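Local coordinates for protein aromatic-ring-hydroxylating dioxygenase beta subunit (Catenulispora acidiphila, PDB 6VW4) that is of unknown function but binds the polyketide-like acid S-DNPA in an NTF2-like pocket, and is only tentatively a dioxygenase subunit, at residues 12-17 and 130-135; 42-47 and 138-143; 98-103 and 118-123. All blocks are in the same frame, centred on the assembly; numbering follows the deposited sequence.

Contact 1: residues 12-17 and 130-135; sequences AEVQQH and GRLLTA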
loop_
_atom_site.group_PDB
_atom_site.type_symbol
_atom_site.label_atom_id
_atom_site.label_comp_id
_atom_site.label_asym_id
_atom_site.label_seq_id
_atom_site.Cartn_x
_atom_site.Cartn_y
_atom_site.Cartn_z
ATOM N N ALA A 12 -9.286 6.764 -7.920
ATOM C CA ALA A 12 -9.387 7.222 -6.532
ATOM C C ALA A 12 -10.705 6.807 -5.873
ATOM O O ALA A 12 -10.739 6.489 -4.672
ATOM C CB ALA A 12 -9.229 8.745 -6.474
ATOM N N GLU A 13 -11.806 6.851 -6.615
ATOM C CA GLU A 13 -13.084 6.440 -6.038
ATOM C C GLU A 13 -13.073 4.958 -5.646
ATOM O O GLU A 13 -13.619 4.582 -4.604
ATOM C CB GLU A 13 -14.205 6.732 -7.038
ATOM C CG GLU A 13 -15.560 6.971 -6.395
ATOM C CD GLU A 13 -16.727 7.034 -7.387
ATOM O OE1 GLU A 13 -16.522 7.203 -8.609
ATOM O OE2 GLU A 13 -17.872 6.888 -6.913
ATOM N N VAL A 14 -12.463 4.091 -6.468
ATOM C CA VAL A 14 -12.374 2.669 -6.094
ATOM C C VAL A 14 -11.524 2.489 -4.829
ATOM O O VAL A 14 -11.904 1.752 -3.902
ATOM C CB VAL A 14 -11.829 1.819 -7.248
ATOM C CG1 VAL A 14 -11.558 0.363 -6.729
ATOM C CG2 VAL A 14 -12.797 1.833 -8.433
ATOM N N GLN A 15 -10.384 3.181 -4.754
ATOM C CA GLN A 15 -9.549 3.078 -3.558
ATOM C C GLN A 15 -10.304 3.538 -2.313
ATOM O O GLN A 15 -10.206 2.908 -1.251
ATOM C CB GLN A 15 -8.287 3.909 -3.714
ATOM C CG GLN A 15 -7.414 3.535 -4.841
ATOM C CD GLN A 15 -6.306 4.567 -5.036
ATOM O OE1 GLN A 15 -6.515 5.662 -5.601
ATOM N NE2 GLN A 15 -5.136 4.244 -4.548
ATOM N N GLN A 16 -11.069 4.640 -2.429
ATOM C CA GLN A 16 -11.829 5.146 -1.290
ATOM C C GLN A 16 -12.874 4.134 -0.849
ATOM O O GLN A 16 -13.080 3.913 0.358
ATOM C CB GLN A 16 -12.496 6.479 -1.648
ATOM C CG GLN A 16 -13.581 6.940 -0.663
ATOM C CD GLN A 16 -13.043 7.907 0.412
ATOM O OE1 GLN A 16 -11.846 8.185 0.466
ATOM N NE2 GLN A 16 -13.929 8.408 1.269
ATOM N N HIS A 17 -13.581 3.560 -1.822
ATOM C CA HIS A 17 -14.603 2.559 -1.538
ATOM C C HIS A 17 -13.972 1.322 -0.910
ATOM O O HIS A 17 -14.470 0.795 0.080
ATOM C CB HIS A 17 -15.325 2.213 -2.863
ATOM C CG HIS A 17 -16.274 1.060 -2.777
ATOM N ND1 HIS A 17 -17.528 1.161 -2.204
ATOM C CD2 HIS A 17 -16.163 -0.219 -3.227
ATOM C CE1 HIS A 17 -18.128 -0.016 -2.271
ATOM N NE2 HIS A 17 -17.334 -0.862 -2.910
ATOM N N GLY A 130 -25.691 6.907 -7.462
ATOM C CA GLY A 130 -24.323 7.184 -7.883
ATOM C C GLY A 130 -23.173 6.610 -7.041
ATOM O O GLY A 130 -22.019 6.763 -7.447
ATOM N N ARG A 131 -23.428 6.003 -5.874
ATOM C CA ARG A 131 -22.359 5.407 -5.073
ATOM C C ARG A 131 -21.943 4.057 -5.666
ATOM O O ARG A 131 -22.737 3.369 -6.306
ATOM C CB ARG A 131 -22.808 5.208 -3.620
ATOM N N LEU A 132 -20.664 3.722 -5.523
ATOM C CA LEU A 132 -20.152 2.446 -6.012
ATOM C C LEU A 132 -20.606 1.323 -5.092
ATOM O O LEU A 132 -20.753 1.503 -3.876
ATOM C CB LEU A 132 -18.615 2.441 -6.061
ATOM C CG LEU A 132 -17.898 3.212 -7.176
ATOM C CD1 LEU A 132 -16.374 3.176 -6.915
ATOM C CD2 LEU A 132 -18.240 2.645 -8.534
ATOM N N LEU A 133 -20.818 0.147 -5.677
ATOM C CA LEU A 133 -21.023 -1.049 -4.879
ATOM C C LEU A 133 -20.282 -2.199 -5.526
ATOM O O LEU A 133 -20.067 -2.198 -6.736
ATOM C CB LEU A 133 -22.506 -1.444 -4.763
ATOM C CG LEU A 133 -23.511 -0.496 -4.111
ATOM C CD1 LEU A 133 -24.914 -0.804 -4.704
ATOM C CD2 LEU A 133 -23.478 -0.640 -2.629
ATOM N N THR A 134 -19.954 -3.209 -4.716
ATOM C CA THR A 134 -19.200 -4.369 -5.179
ATOM C C THR A 134 -20.183 -5.449 -5.621
ATOM O O THR A 134 -20.936 -5.994 -4.809
ATOM C CB THR A 134 -18.271 -4.913 -4.074
ATOM O OG1 THR A 134 -17.499 -3.866 -3.513
ATOM C CG2 THR A 134 -17.288 -5.985 -4.595
ATOM N N ALA A 135 -20.168 -5.742 -6.899
ATOM C CA ALA A 135 -20.932 -6.845 -7.439
ATOM C C ALA A 135 -20.264 -8.173 -7.138
ATOM O O ALA A 135 -20.945 -9.169 -6.864
ATOM C CB ALA A 135 -21.072 -6.682 -8.948
HETATM O O HOH W 1 -18.609 5.714 -4.604
#
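His17 reaches from helix 8-26 to Thr134 with a single side-chain hydrogen bond: NE2 donates to OG1 at 3.1 Å with an N-H...O angle of 166°, and the hydroxyl lies in the plane of the imidazole, at its edge. CG stands anti to the backbone N (chi1 172°), which extends the ring from the helix to the strand. Leu132 CB packs over one face of this ring toward its rim, and CE1 comes within 3.4 Å of Leu132 O. Leu132 itself fills the angle between helix and strand. Its CD1 lies 4.1 Å from Val14 CG2, the two side chains meeting at about a right angle, and it also touches the extended chain of Glu13, whose OE2 is 3.7 Å from Leu132 CG. A water joins the same carboxylate to the strand, donating to Glu13 OE2 at 2.7 Å and accepting from Leu132 N at 3.0 Å.

Further out, Arg126, at the end of strand 111-126, forms a salt bridge with Glu13 OE1 and a hydrogen bond with Gly130 O, so one arginine serves both helix and loop. Gln21, one helical turn beyond His17, adds a weak bond to Thr134 OG1. The helix 12-17 and strand 132-134 segments cross at -59°, their axes 9.5 Å apart, so side chains and water span the gap.

The chemistry is thus divided: an apolar wedge at Leu132 lies between a directional imidazole-hydroxyl bond and a carboxylate. The in-plane bond probably fixes the rotation of the His17 ring, and the negative charge of Glu13 is met by Arg126 and the water.

Contact 2: residues 42-47 and 138-143; sequences VFRHTP and WVEHDN. With SDN ([(3S)-9-hydroxy-1-methyl-10-oxo-4,10-dihydro-3H-benzo[g]isochromen-3-yl]acetic acid), chain C.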
loop_
_atom_site.group_PDB
_atom_site.type_symbol
_atom_site.label_atom_id
_atom_site.label_comp_id
_atom_site.label_asym_id
_atom_site.label_seq_id
_atom_site.Cartn_x
_atom_site.Cartn_y
_atom_site.Cartn_z
ATOM N N VAL A 42 -21.520 -11.350 -5.008
ATOM C CA VAL A 42 -20.755 -12.583 -4.850
ATOM C C VAL A 42 -19.448 -12.305 -4.096
ATOM O O VAL A 42 -18.641 -11.487 -4.535
ATOM C CB VAL A 42 -20.428 -13.208 -6.218
ATOM C CG1 VAL A 42 -19.690 -14.505 -6.005
ATOM C CG2 VAL A 42 -21.662 -13.486 -7.063
ATOM N N PHE A 43 -19.198 -13.059 -3.029
ATOM C CA PHE A 43 -17.987 -12.985 -2.212
ATOM C C PHE A 43 -17.362 -14.371 -2.098
ATOM O O PHE A 43 -17.805 -15.180 -1.283
ATOM C CB PHE A 43 -18.351 -12.472 -0.848
ATOM C CG PHE A 43 -17.178 -12.226 0.067
ATOM C CD1 PHE A 43 -15.899 -11.997 -0.436
ATOM C CD2 PHE A 43 -17.370 -12.181 1.446
ATOM C CE1 PHE A 43 -14.826 -11.723 0.427
ATOM C CE2 PHE A 43 -16.295 -11.921 2.316
ATOM C CZ PHE A 43 -15.029 -11.684 1.801
ATOM N N ARG A 44 -16.335 -14.643 -2.898
ATOM C CA ARG A 44 -15.571 -15.891 -2.824
ATOM C C ARG A 44 -14.292 -15.586 -2.039
ATOM O O ARG A 44 -13.253 -15.265 -2.629
ATOM C CB ARG A 44 -15.284 -16.418 -4.230
ATOM C CG ARG A 44 -14.840 -17.898 -4.280
ATOM C CD ARG A 44 -13.512 -18.177 -3.543
ATOM N NE ARG A 44 -12.354 -17.855 -4.369
ATOM C CZ ARG A 44 -11.887 -18.611 -5.359
ATOM N NH1 ARG A 44 -10.823 -18.215 -6.044
ATOM N NH2 ARG A 44 -12.474 -19.759 -5.666
ATOM N N HIS A 45 -14.355 -15.694 -0.691
ATOM C CA HIS A 45 -13.222 -15.284 0.143
ATOM C C HIS A 45 -12.117 -16.344 0.231
ATOM O O HIS A 45 -10.968 -16.000 0.544
ATOM C CB HIS A 45 -13.691 -14.902 1.569
ATOM C CG HIS A 45 -14.111 -16.060 2.425
ATOM N ND1 HIS A 45 -13.434 -16.428 3.572
ATOM C CD2 HIS A 45 -15.171 -16.897 2.324
ATOM C CE1 HIS A 45 -14.043 -17.466 4.118
ATOM N NE2 HIS A 45 -15.102 -17.765 3.385
ATOM N N THR A 46 -12.432 -17.624 0.006
ATOM C CA THR A 46 -11.411 -18.657 0.114
ATOM C C THR A 46 -11.564 -19.704 -0.980
ATOM O O THR A 46 -12.670 -20.241 -1.181
ATOM C CB THR A 46 -11.419 -19.343 1.492
ATOM O OG1 THR A 46 -12.743 -19.806 1.815
ATOM C CG2 THR A 46 -10.912 -18.385 2.579
ATOM N N PRO A 47 -10.483 -20.034 -1.684
ATOM C CA PRO A 47 -10.579 -21.032 -2.755
ATOM C C PRO A 47 -10.996 -22.388 -2.202
ATOM O O PRO A 47 -10.697 -22.740 -1.056
ATOM C CB PRO A 47 -9.165 -21.072 -3.344
ATOM C CG PRO A 47 -8.483 -19.792 -2.854
ATOM C CD PRO A 47 -9.109 -19.512 -1.520
ATOM N N TRP A 138 -13.463 -11.842 -5.758
ATOM C CA TRP A 138 -12.919 -13.160 -6.014
ATOM C C TRP A 138 -11.485 -13.188 -5.473
ATOM O O TRP A 138 -10.575 -12.594 -6.059
ATOM C CB TRP A 138 -12.998 -13.455 -7.509
ATOM C CG TRP A 138 -13.144 -14.899 -7.752
ATOM C CD1 TRP A 138 -12.140 -15.796 -8.011
ATOM C CD2 TRP A 138 -14.366 -15.654 -7.718
ATOM N NE1 TRP A 138 -12.666 -17.061 -8.156
ATOM C CE2 TRP A 138 -14.028 -17.003 -7.978
ATOM C CE3 TRP A 138 -15.713 -15.319 -7.503
ATOM C CZ2 TRP A 138 -14.990 -18.020 -8.025
ATOM C CZ3 TRP A 138 -16.668 -16.332 -7.555
ATOM C CH2 TRP A 138 -16.300 -17.667 -7.811
ATOM N N VAL A 139 -11.292 -13.853 -4.337
ATOM C CA VAL A 139 -10.004 -13.900 -3.656
ATOM C C VAL A 139 -9.270 -15.192 -3.997
ATOM O O VAL A 139 -9.826 -16.286 -3.859
ATOM C CB VAL A 139 -10.173 -13.774 -2.133
ATOM C CG1 VAL A 139 -8.785 -13.704 -1.474
ATOM C CG2 VAL A 139 -10.975 -12.559 -1.785
ATOM N N GLU A 140 -8.007 -15.066 -4.405
ATOM C CA GLU A 140 -7.069 -16.191 -4.408
ATOM C C GLU A 140 -6.073 -16.090 -3.248
ATOM O O GLU A 140 -5.827 -15.010 -2.690
ATOM C CB GLU A 140 -6.292 -16.276 -5.718
ATOM C CG GLU A 140 -7.158 -16.282 -6.962
ATOM C CD GLU A 140 -7.828 -17.612 -7.239
ATOM O OE1 GLU A 140 -8.656 -17.652 -8.178
ATOM O OE2 GLU A 140 -7.539 -18.613 -6.530
ATOM N N HIS A 141 -5.516 -17.231 -2.866
ATOM C CA HIS A 141 -4.546 -17.322 -1.769
ATOM C C HIS A 141 -3.225 -17.801 -2.347
ATOM O O HIS A 141 -3.171 -18.893 -2.914
ATOM C CB HIS A 141 -4.995 -18.294 -0.683
ATOM C CG HIS A 141 -6.119 -17.791 0.159
ATOM N ND1 HIS A 141 -6.869 -16.691 -0.185
ATOM C CD2 HIS A 141 -6.624 -18.240 1.331
ATOM C CE1 HIS A 141 -7.790 -16.481 0.738
ATOM N NE2 HIS A 141 -7.658 -17.403 1.672
ATOM N N ASP A 142 -2.169 -16.989 -2.232
ATOM C CA ASP A 142 -0.893 -17.395 -2.818
ATOM C C ASP A 142 -0.388 -18.703 -2.194
ATOM O O ASP A 142 0.162 -19.559 -2.900
ATOM C CB ASP A 142 0.168 -16.300 -2.661
ATOM C CG ASP A 142 0.105 -15.221 -3.764
ATOM O OD1 ASP A 142 -0.497 -15.447 -4.833
ATOM O OD2 ASP A 142 0.690 -14.133 -3.541
ATOM N N ASN A 143 -0.557 -18.879 -0.872
ATOM C CA ASN A 143 -0.107 -20.118 -0.224
ATOM C C ASN A 143 -0.796 -21.330 -0.847
ATOM O O ASN A 143 -0.128 -22.294 -1.250
ATOM C CB ASN A 143 -0.323 -20.070 1.312
ATOM C CG ASN A 143 -1.759 -19.725 1.722
ATOM O OD1 ASN A 143 -2.358 -18.768 1.230
ATOM N ND2 ASN A 143 -2.291 -20.484 2.670
HETATM O O4 SDN C . -12.820 -9.188 2.376
HETATM C C11 SDN C . -11.597 -9.441 1.754
HETATM C C12 SDN C . -10.803 -10.532 2.108
HETATM C C13 SDN C . -11.308 -11.484 3.216
HETATM O O5 SDN C . -12.349 -11.282 3.748
HETATM C C14 SDN C . -10.453 -12.676 3.608
HETATM C C15 SDN C . -10.959 -13.648 4.702
HETATM O O3 SDN C . -10.487 -15.009 4.596
HETATM C C16 SDN C . -12.037 -13.275 5.729
HETATM C C10 SDN C . -11.130 -8.558 0.794
HETATM C C9 SDN C . -9.895 -8.774 0.163
HETATM C C8 SDN C . -9.112 -9.867 0.504
HETATM C C7 SDN C . -9.555 -10.750 1.483
HETATM C C6 SDN C . -8.661 -11.972 1.873
HETATM C C5 SDN C . -9.187 -12.914 2.955
HETATM C C4 SDN C . -8.378 -14.076 3.326
HETATM C C3 SDN C . -9.083 -15.126 4.169
HETATM C C2 SDN C . -8.264 -15.006 5.442
HETATM C C1 SDN C . -7.329 -16.116 5.872
HETATM O O2 SDN C . -7.181 -17.123 5.141
HETATM O O1 SDN C . -6.724 -15.999 6.978
#
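Arg44 and Trp138 pair as parallel strand neighbours, their CA atoms 5.0 Å apart, and Val139 N donates to Arg44 O at 3.0 Å. On the face carrying both side chains, Arg44 lies over the indole: CB sits 3.5 Å from the centroid of the Trp138 six-membered ring, a CH-pi contact, while Val42 CG1 meets the ring edge. Bends at chi2 (-63°) and chi3 (-82°) curl the guanidinium back to the partner strand, where NE donates to Val139 O at 3.0 Å, tilted from the carbonyl plane, and NH1 adds a weak second bond. NH1 also makes a salt bridge with Glu140 OE1 at 3.1 Å, at the guanidinium edge. With an alanine in place of Arg44 only CB would remain over the indole; Glu140 would probably lose its charge partner here and Val139 O its side-chain donors. Pro47 CD sits over the centre of one face of the His141 ring, a CH-pi contact 3.8 Å from the ring centroid.

Val139, on the side toward the ligand, places CG1 3.8 Å from SDN C6. His45 ND1 gives SDN O3 a weak but straight bond of 3.4 Å, and Phe43 CZ meets SDN O5 edge-on; Tyr33 OH also binds the ligand. Residues of both segments thus line the pocket between curved sheet and helices of this SnoaL-like domain, the ligand-holding cavity characteristic of the NTF2-like fold.

Contact 3: residues 98-103 and 118-123; sequences ADFYTL and CPVRDV. With SDN ([(3S)-9-hydroxy-1-methyl-10-oxo-4,10-dihydro-3H-benzo[g]isochromen-3-yl]acetic acid), chain C.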
loop_
_atom_site.group_PDB
_atom_site.type_symbol
_atom_site.label_atom_id
_atom_site.label_comp_id
_atom_site.label_asym_id
_atom_site.label_seq_id
_atom_site.Cartn_x
_atom_site.Cartn_y
_atom_site.Cartn_z
ATOM N N ALA A 98 -11.556 -4.458 -11.056
ATOM C CA ALA A 98 -10.420 -4.045 -10.257
ATOM C C ALA A 98 -9.589 -5.260 -9.865
ATOM O O ALA A 98 -10.067 -6.132 -9.130
ATOM C CB ALA A 98 -10.885 -3.320 -8.997
ATOM N N ASP A 99 -8.330 -5.274 -10.297
ATOM C CA ASP A 99 -7.338 -6.272 -9.887
ATOM C C ASP A 99 -6.340 -5.647 -8.922
ATOM O O ASP A 99 -5.802 -4.565 -9.188
ATOM C CB ASP A 99 -6.569 -6.838 -11.084
ATOM C CG ASP A 99 -7.465 -7.624 -12.037
ATOM O OD1 ASP A 99 -8.205 -8.482 -11.534
ATOM O OD2 ASP A 99 -7.432 -7.394 -13.265
ATOM N N PHE A 100 -6.060 -6.345 -7.831
ATOM C CA PHE A 100 -5.175 -5.789 -6.836
ATOM C C PHE A 100 -4.638 -6.893 -5.932
ATOM O O PHE A 100 -5.022 -8.054 -6.031
ATOM C CB PHE A 100 -5.914 -4.690 -6.036
ATOM C CG PHE A 100 -7.128 -5.176 -5.306
ATOM C CD1 PHE A 100 -8.372 -5.272 -5.956
ATOM C CD2 PHE A 100 -7.044 -5.542 -3.980
ATOM C CE1 PHE A 100 -9.508 -5.713 -5.282
ATOM C CE2 PHE A 100 -8.198 -6.006 -3.276
ATOM C CZ PHE A 100 -9.419 -6.091 -3.929
ATOM N N TYR A 101 -3.716 -6.491 -5.056
ATOM C CA TYR A 101 -3.065 -7.352 -4.084
ATOM C C TYR A 101 -3.630 -7.038 -2.713
ATOM O O TYR A 101 -3.899 -5.871 -2.378
ATOM C CB TYR A 101 -1.533 -7.152 -4.071
ATOM C CG TYR A 101 -0.786 -7.618 -5.317
ATOM C CD1 TYR A 101 -1.419 -8.393 -6.302
ATOM C CD2 TYR A 101 0.551 -7.274 -5.509
ATOM C CE1 TYR A 101 -0.720 -8.829 -7.410
ATOM C CE2 TYR A 101 1.243 -7.687 -6.587
ATOM C CZ TYR A 101 0.615 -8.492 -7.525
ATOM O OH TYR A 101 1.337 -8.888 -8.616
ATOM N N THR A 102 -3.802 -8.083 -1.922
ATOM C CA THR A 102 -4.113 -7.950 -0.511
ATOM C C THR A 102 -3.016 -8.608 0.302
ATOM O O THR A 102 -2.524 -9.674 -0.068
ATOM C CB THR A 102 -5.454 -8.600 -0.130
ATOM O OG1 THR A 102 -6.486 -8.001 -0.903
ATOM C CG2 THR A 102 -5.741 -8.323 1.344
ATOM N N LEU A 103 -2.643 -7.958 1.398
ATOM C CA LEU A 103 -1.843 -8.541 2.460
ATOM C C LEU A 103 -2.628 -8.544 3.772
ATOM O O LEU A 103 -3.018 -7.481 4.266
ATOM C CB LEU A 103 -0.545 -7.755 2.634
ATOM C CG LEU A 103 0.416 -8.374 3.661
ATOM C CD1 LEU A 103 0.885 -9.726 3.213
ATOM C CD2 LEU A 103 1.615 -7.470 3.928
ATOM N N CYS A 118 -2.607 -12.267 -1.140
ATOM C CA CYS A 118 -3.771 -12.649 -1.942
ATOM C C CYS A 118 -4.039 -11.740 -3.139
ATOM O O CYS A 118 -4.341 -10.550 -2.972
ATOM C CB CYS A 118 -5.044 -12.643 -1.094
ATOM S SG CYS A 118 -5.081 -13.645 0.395
ATOM N N PRO A 119 -3.941 -12.251 -4.354
ATOM C CA PRO A 119 -4.458 -11.499 -5.501
ATOM C C PRO A 119 -5.977 -11.578 -5.494
ATOM O O PRO A 119 -6.566 -12.611 -5.162
ATOM C CB PRO A 119 -3.847 -12.205 -6.722
ATOM C CG PRO A 119 -3.372 -13.506 -6.250
ATOM C CD PRO A 119 -3.261 -13.493 -4.745
ATOM N N VAL A 120 -6.611 -10.455 -5.807
ATOM C CA VAL A 120 -8.057 -10.325 -5.696
ATOM C C VAL A 120 -8.575 -9.640 -6.945
ATOM O O VAL A 120 -7.966 -8.679 -7.437
ATOM C CB VAL A 120 -8.475 -9.529 -4.449
ATOM C CG1 VAL A 120 -10.020 -9.461 -4.342
ATOM C CG2 VAL A 120 -7.888 -10.131 -3.214
ATOM N N ARG A 121 -9.727 -10.090 -7.421
ATOM C CA ARG A 121 -10.463 -9.393 -8.474
ATOM C C ARG A 121 -11.828 -8.945 -7.960
ATOM O O ARG A 121 -12.619 -9.759 -7.461
ATOM C CB ARG A 121 -10.643 -10.275 -9.701
ATOM C CG ARG A 121 -11.547 -9.623 -10.743
ATOM C CD ARG A 121 -11.479 -10.304 -12.103
ATOM N NE ARG A 121 -10.194 -10.142 -12.765
ATOM C CZ ARG A 121 -9.813 -10.797 -13.857
ATOM N NH1 ARG A 121 -10.626 -11.674 -14.425
ATOM N NH2 ARG A 121 -8.612 -10.571 -14.380
ATOM N N ASP A 122 -12.096 -7.650 -8.069
ATOM C CA ASP A 122 -13.388 -7.074 -7.738
ATOM C C ASP A 122 -14.082 -6.666 -9.032
ATOM O O ASP A 122 -13.426 -6.280 -10.009
ATOM C CB ASP A 122 -13.252 -5.824 -6.863
ATOM C CG ASP A 122 -13.085 -6.131 -5.409
ATOM O OD1 ASP A 122 -13.166 -7.329 -5.038
ATOM O OD2 ASP A 122 -12.895 -5.160 -4.637
ATOM N N VAL A 123 -15.414 -6.723 -9.030
ATOM C CA VAL A 123 -16.231 -6.078 -10.060
ATOM C C VAL A 123 -17.150 -5.091 -9.347
ATOM O O VAL A 123 -17.867 -5.467 -8.406
ATOM C CB VAL A 123 -17.039 -7.084 -10.883
ATOM C CG1 VAL A 123 -17.929 -6.332 -11.860
ATOM C CG2 VAL A 123 -16.093 -8.059 -11.650
HETATM O O4 SDN C . -12.820 -9.188 2.376
HETATM C C11 SDN C . -11.597 -9.441 1.754
HETATM C C12 SDN C . -10.803 -10.532 2.108
HETATM C C13 SDN C . -11.308 -11.484 3.216
HETATM O O5 SDN C . -12.349 -11.282 3.748
HETATM C C14 SDN C . -10.453 -12.676 3.608
HETATM C C15 SDN C . -10.959 -13.648 4.702
HETATM O O3 SDN C . -10.487 -15.009 4.596
HETATM C C16 SDN C . -12.037 -13.275 5.729
HETATM C C10 SDN C . -11.130 -8.558 0.794
HETATM C C9 SDN C . -9.895 -8.774 0.163
HETATM C C8 SDN C . -9.112 -9.867 0.504
HETATM C C7 SDN C . -9.555 -10.750 1.483
HETATM C C6 SDN C . -8.661 -11.972 1.873
HETATM C C5 SDN C . -9.187 -12.914 2.955
HETATM C C4 SDN C . -8.378 -14.076 3.326
HETATM C C3 SDN C . -9.083 -15.126 4.169
HETATM C C2 SDN C . -8.264 -15.006 5.442
HETATM C C1 SDN C . -7.329 -16.116 5.872
HETATM O O2 SDN C . -7.181 -17.123 5.141
HETATM O O1 SDN C . -6.724 -15.999 6.978
HETATM O O HOH W 2 -6.509 -10.084 -9.502
#
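Strands 98-103 and 118-123 form an antiparallel pair within the beta hairpin 96-108/111-126, largely buried inside the sheet, between strands 132-139 and 75-86. Ala98-Asp122, Phe100-Val120 and Thr102-Cys118 are hydrogen-bonded pairs, each with two backbone bonds; Asp99-Arg121 and Tyr101-Pro119 are the non-hydrogen-bonded pairs between them.

On the sheet face that bears Phe100, Val120 and Thr102, the Phe100 ring has CG between the backbone N and the carbonyl carbon (chi1 60°), which turns it over Val120. Val120 CB lies 3.9 Å from the ring centroid, offset toward the rim, and CG1 approaches Phe100 CZ to 3.4 Å. The carboxylate of Asp122 approaches the same ring, OD2 3.5 Å from Phe100 CE1, with the planes 70° apart; its main partners are Arg137, by a salt bridge, and Gln18. Val120 CG2 lies 3.4 Å from Thr102 OG1, and both border the ligand, with Thr102 OG1 3.5 Å from SDN C8.

The other face carries the charged pair that spans the two strands. Asp99 and Arg121 lie side by side, and Arg121 NE donates to the syn lone pair of Asp99 OD1 at 2.9 Å, in the guanidinium plane at an angle of 172°. A water also donates to this oxygen. Tyr101 instead turns its hydroxyl to Asp26 of the third subunit.

Charge is thus met on both faces, by Arg137 for Asp122 and by Arg121 for Asp99. Around the ligand Val120 and Thr102 offer mainly apolar contact, and Thr102 OG1, buried with no hydrogen-bond partner in the model, probably carries an energetic cost.

How the contacts relate
All three contacts reach one mixed sheet. Contact 3 is the buried one, an interior hairpin pairing; contacts 1 and 2 are partly buried, on opposite sides of the chain's centre. Contacts 1 and 2 share strand 132-139, and Ala135 O probably bonds to Val42 N between them. That strand also runs beside 118-123, with probable bonds from Ala135 N to Val123 O and from Trp138 N to Arg121 O. Regular backbone bonding dominates contact 3, whereas contact 1 relies on side chains and water between helix and strand, and contact 2 on a bent arginine, CH-pi packing and pocket residues where the strands end. Contacts 2 and 3 both touch SDN.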